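Local coordinates for protein enterotoxin SEN variant (PDB 6KRY) that probably acts as a superantigenic enterotoxin of Staphylococcus aureus, a member of the staphylococcal/streptococcal toxin family, at residues N170-F178 and S187-I195. Sequence-based numbering, arbitrary orientation.
Sequences NIQKGCIFF and SFYYDLYNI
Ile171 meets the phenol end of Tyr193 at right angles, its CG2 3.5 Å from Tyr193 OH, a hydroxyl hydrogen-bonded to Ile163 O. Tyr193 CD2 lies 3.6 Å from Gln172 O, and Gly174 N comes to the ring edge. At Gly174 the hairpin ladder begins: its O accepts from Leu192 N at 3.0 Å, and its N reaches Asp191 OD1 through a water. The same OD1 takes Tyr193 N in an Asx turn, beside the type I turn that Asn194 N closes on Asp191 O, while OD2 accepts from Lys8 N. Cys175 CB packs against Tyr189 CD2 at 4.0 Å, its sulfur set obliquely to the ring. Ile176 exchanges two backbone bonds with Tyr190 and turns CG2 onto Leu192 CD2, on the face covered by helix 146-161. Phe177 receives Tyr189 CB squarely over its ring centre, 3.5 Å from the centroid; the two side chains run the same way, their rings oblique with planes at 34°. Phe178 and Phe188 exchange a further backbone pair, and Phe178 CB lies over the Phe188 ring toward its rim; the planes are 18° apart but slid so that the rings barely overlap. Backbone bonds thus fix the register of this edge hairpin of the beta-grasp domain, and aromatic contacts pack both its faces.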
loop_
_atom_site.group_PDB
_atom_site.type_symbol
_atom_site.label_atom_id
_atom_site.label_comp_id
_atom_site.label_asym_id
_atom_site.label_seq_id
_atom_site.Cartn_x
_atom_site.Cartn_y
_atom_site.Cartn_z
ATOM N N ASN A 170 8.594 20.927 -7.435
ATOM C CA ASN A 170 8.143 21.909 -6.436
ATOM C C ASN A 170 7.911 21.231 -5.071
ATOM O O ASN A 170 8.004 21.897 -4.067
ATOM C CB ASN A 170 6.903 22.645 -6.913
ATOM C CG ASN A 170 5.815 21.642 -7.154
ATOM O OD1 ASN A 170 6.073 20.612 -7.784
ATOM N ND2 ASN A 170 4.647 21.897 -6.584
ATOM N N ILE A 171 7.550 19.945 -5.031
ATOM C CA ILE A 171 7.629 19.164 -3.750
ATOM C C ILE A 171 8.935 18.361 -3.719
ATOM O O ILE A 171 9.155 17.567 -4.618
ATOM C CB ILE A 171 6.397 18.257 -3.586
ATOM C CG1 ILE A 171 5.069 19.029 -3.650
ATOM C CG2 ILE A 171 6.511 17.440 -2.314
ATOM C CD1 ILE A 171 4.956 20.131 -2.637
ATOM N N GLN A 172 9.793 18.569 -2.705
ATOM C CA GLN A 172 11.082 17.876 -2.617
ATOM C C GLN A 172 11.116 16.851 -1.494
ATOM O O GLN A 172 11.933 15.934 -1.540
ATOM C CB GLN A 172 12.243 18.862 -2.430
ATOM C CG GLN A 172 12.730 19.468 -3.742
ATOM C CD GLN A 172 13.203 18.421 -4.727
ATOM O OE1 GLN A 172 13.940 17.495 -4.372
ATOM N NE2 GLN A 172 12.775 18.573 -5.980
ATOM N N LYS A 173 10.310 17.055 -0.447
ATOM C CA LYS A 173 10.312 16.142 0.661
ATOM C C LYS A 173 8.864 16.005 1.154
ATOM O O LYS A 173 8.006 16.887 0.925
ATOM C CB LYS A 173 11.181 16.610 1.837
ATOM C CG LYS A 173 12.669 16.822 1.538
ATOM C CD LYS A 173 13.515 17.182 2.755
ATOM C CE LYS A 173 15.007 17.031 2.495
ATOM N NZ LYS A 173 15.795 17.413 3.686
ATOM N N GLY A 174 8.610 14.898 1.839
ATOM C CA GLY A 174 7.288 14.732 2.399
ATOM C C GLY A 174 7.169 13.461 3.197
ATOM O O GLY A 174 7.882 12.491 2.979
ATOM N N CYS A 175 6.164 13.439 4.070
ATOM C CA CYS A 175 5.915 12.256 4.830
ATOM C C CYS A 175 4.416 12.155 5.196
ATOM O O CYS A 175 3.657 13.117 5.138
ATOM C CB CYS A 175 6.797 12.206 6.056
ATOM S SG CYS A 175 6.456 13.541 7.229
ATOM N N ILE A 176 4.038 10.932 5.543
ATOM C CA ILE A 176 2.688 10.557 5.885
ATOM C C ILE A 176 2.714 9.926 7.273
ATOM O O ILE A 176 3.383 8.970 7.507
ATOM C CB ILE A 176 2.067 9.636 4.827
ATOM C CG1 ILE A 176 0.660 9.273 5.283
ATOM C CG2 ILE A 176 2.915 8.403 4.535
ATOM C CD1 ILE A 176 -0.175 8.528 4.283
ATOM N N PHE A 177 1.960 10.545 8.194
ATOM C CA PHE A 177 1.875 10.149 9.572
ATOM C C PHE A 177 0.524 9.504 9.862
ATOM O O PHE A 177 -0.483 10.052 9.504
ATOM C CB PHE A 177 1.916 11.374 10.486
ATOM C CG PHE A 177 3.274 11.683 11.039
ATOM C CD1 PHE A 177 3.700 11.082 12.213
ATOM C CD2 PHE A 177 4.126 12.543 10.363
ATOM C CE1 PHE A 177 4.964 11.357 12.722
ATOM C CE2 PHE A 177 5.386 12.808 10.867
ATOM C CZ PHE A 177 5.790 12.224 12.048
ATOM N N PHE A 178 0.545 8.396 10.584
ATOM C CA PHE A 178 -0.642 7.675 10.992
ATOM C C PHE A 178 -0.794 7.882 12.493
ATOM O O PHE A 178 0.089 7.456 13.241
ATOM C CB PHE A 178 -0.522 6.192 10.624
ATOM C CG PHE A 178 -0.433 5.959 9.135
ATOM C CD1 PHE A 178 0.782 6.013 8.477
ATOM C CD2 PHE A 178 -1.581 5.731 8.390
ATOM C CE1 PHE A 178 0.855 5.813 7.106
ATOM C CE2 PHE A 178 -1.507 5.550 7.015
ATOM C CZ PHE A 178 -0.287 5.584 6.383
ATOM N N SER A 187 2.232 7.017 17.286
ATOM C CA SER A 187 2.051 7.345 15.893
ATOM C C SER A 187 3.295 6.879 15.120
ATOM O O SER A 187 4.346 6.617 15.709
ATOM C CB SER A 187 1.819 8.803 15.768
ATOM O OG SER A 187 3.017 9.490 16.058
ATOM N N PHE A 188 3.180 6.753 13.800
ATOM C CA PHE A 188 4.321 6.371 12.978
ATOM C C PHE A 188 4.151 7.011 11.608
ATOM O O PHE A 188 3.041 7.436 11.253
ATOM C CB PHE A 188 4.426 4.852 12.839
ATOM C CG PHE A 188 3.195 4.194 12.265
ATOM C CD1 PHE A 188 2.109 3.917 13.066
ATOM C CD2 PHE A 188 3.120 3.874 10.913
ATOM C CE1 PHE A 188 0.978 3.303 12.546
ATOM C CE2 PHE A 188 1.994 3.259 10.394
ATOM C CZ PHE A 188 0.935 2.958 11.211
ATOM N N TYR A 189 5.256 7.087 10.864
ATOM C CA TYR A 189 5.233 7.731 9.605
ATOM C C TYR A 189 6.031 6.926 8.575
ATOM O O TYR A 189 6.832 6.078 8.937
ATOM C CB TYR A 189 5.740 9.166 9.739
ATOM C CG TYR A 189 7.239 9.343 9.832
ATOM C CD1 TYR A 189 7.882 9.413 11.062
ATOM C CD2 TYR A 189 8.013 9.494 8.691
ATOM C CE1 TYR A 189 9.255 9.609 11.147
ATOM C CE2 TYR A 189 9.381 9.683 8.759
ATOM C CZ TYR A 189 10.001 9.767 9.992
ATOM O OH TYR A 189 11.349 9.983 10.050
ATOM N N TYR A 190 5.726 7.189 7.299
ATOM C CA TYR A 190 6.549 6.799 6.181
ATOM C C TYR A 190 7.057 8.059 5.470
ATOM O O TYR A 190 6.342 9.071 5.376
ATOM C CB TYR A 190 5.767 5.951 5.182
ATOM C CG TYR A 190 5.263 4.624 5.689
ATOM C CD1 TYR A 190 6.067 3.787 6.452
ATOM C CD2 TYR A 190 4.011 4.161 5.334
ATOM C CE1 TYR A 190 5.607 2.569 6.927
ATOM C CE2 TYR A 190 3.543 2.937 5.772
ATOM C CZ TYR A 190 4.351 2.126 6.562
ATOM O OH TYR A 190 3.920 0.904 6.993
ATOM N N ASP A 191 8.287 7.980 4.972
ATOM C CA ASP A 191 8.860 8.992 4.160
ATOM C C ASP A 191 8.493 8.668 2.713
ATOM O O ASP A 191 8.867 7.613 2.201
ATOM C CB ASP A 191 10.366 9.015 4.409
ATOM C CG ASP A 191 11.208 9.924 3.532
ATOM O OD1 ASP A 191 10.670 10.499 2.535
ATOM O OD2 ASP A 191 12.445 10.049 3.851
ATOM N N LEU A 192 7.805 9.598 2.056
ATOM C CA LEU A 192 7.317 9.445 0.700
ATOM C C LEU A 192 8.436 9.201 -0.314
ATOM O O LEU A 192 8.173 8.572 -1.343
ATOM C CB LEU A 192 6.502 10.679 0.286
ATOM C CG LEU A 192 5.193 10.909 1.045
ATOM C CD1 LEU A 192 4.566 12.217 0.604
ATOM C CD2 LEU A 192 4.226 9.747 0.854
ATOM N N TYR A 193 9.646 9.721 -0.063
ATOM C CA TYR A 193 10.723 9.634 -1.032
ATOM C C TYR A 193 11.757 8.602 -0.598
ATOM O O TYR A 193 12.831 8.556 -1.165
ATOM C CB TYR A 193 11.298 11.032 -1.249
ATOM C CG TYR A 193 10.315 11.936 -1.944
ATOM C CD1 TYR A 193 9.885 11.670 -3.227
ATOM C CD2 TYR A 193 9.791 13.046 -1.306
ATOM C CE1 TYR A 193 8.975 12.500 -3.872
ATOM C CE2 TYR A 193 8.858 13.867 -1.926
ATOM C CZ TYR A 193 8.457 13.599 -3.214
ATOM O OH TYR A 193 7.567 14.436 -3.790
ATOM N N ASN A 194 11.454 7.830 0.444
ATOM C CA ASN A 194 12.327 6.775 0.929
ATOM C C ASN A 194 11.775 5.436 0.425
ATOM O O ASN A 194 11.210 4.675 1.186
ATOM C CB ASN A 194 12.424 6.737 2.449
ATOM C CG ASN A 194 13.401 5.696 2.963
ATOM O OD1 ASN A 194 14.365 5.355 2.300
ATOM N ND2 ASN A 194 13.112 5.119 4.117
ATOM N N ILE A 195 12.012 5.158 -0.852
ATOM C CA ILE A 195 11.562 3.951 -1.533
ATOM C C ILE A 195 12.772 3.063 -1.839
ATOM O O ILE A 195 13.788 3.516 -2.324
ATOM C CB ILE A 195 10.817 4.306 -2.825
ATOM C CG1 ILE A 195 9.762 5.388 -2.599
ATOM C CG2 ILE A 195 10.205 3.055 -3.430
ATOM C CD1 ILE A 195 8.592 4.900 -1.814
HETATM O O HOH W 1 10.886 13.225 2.009
#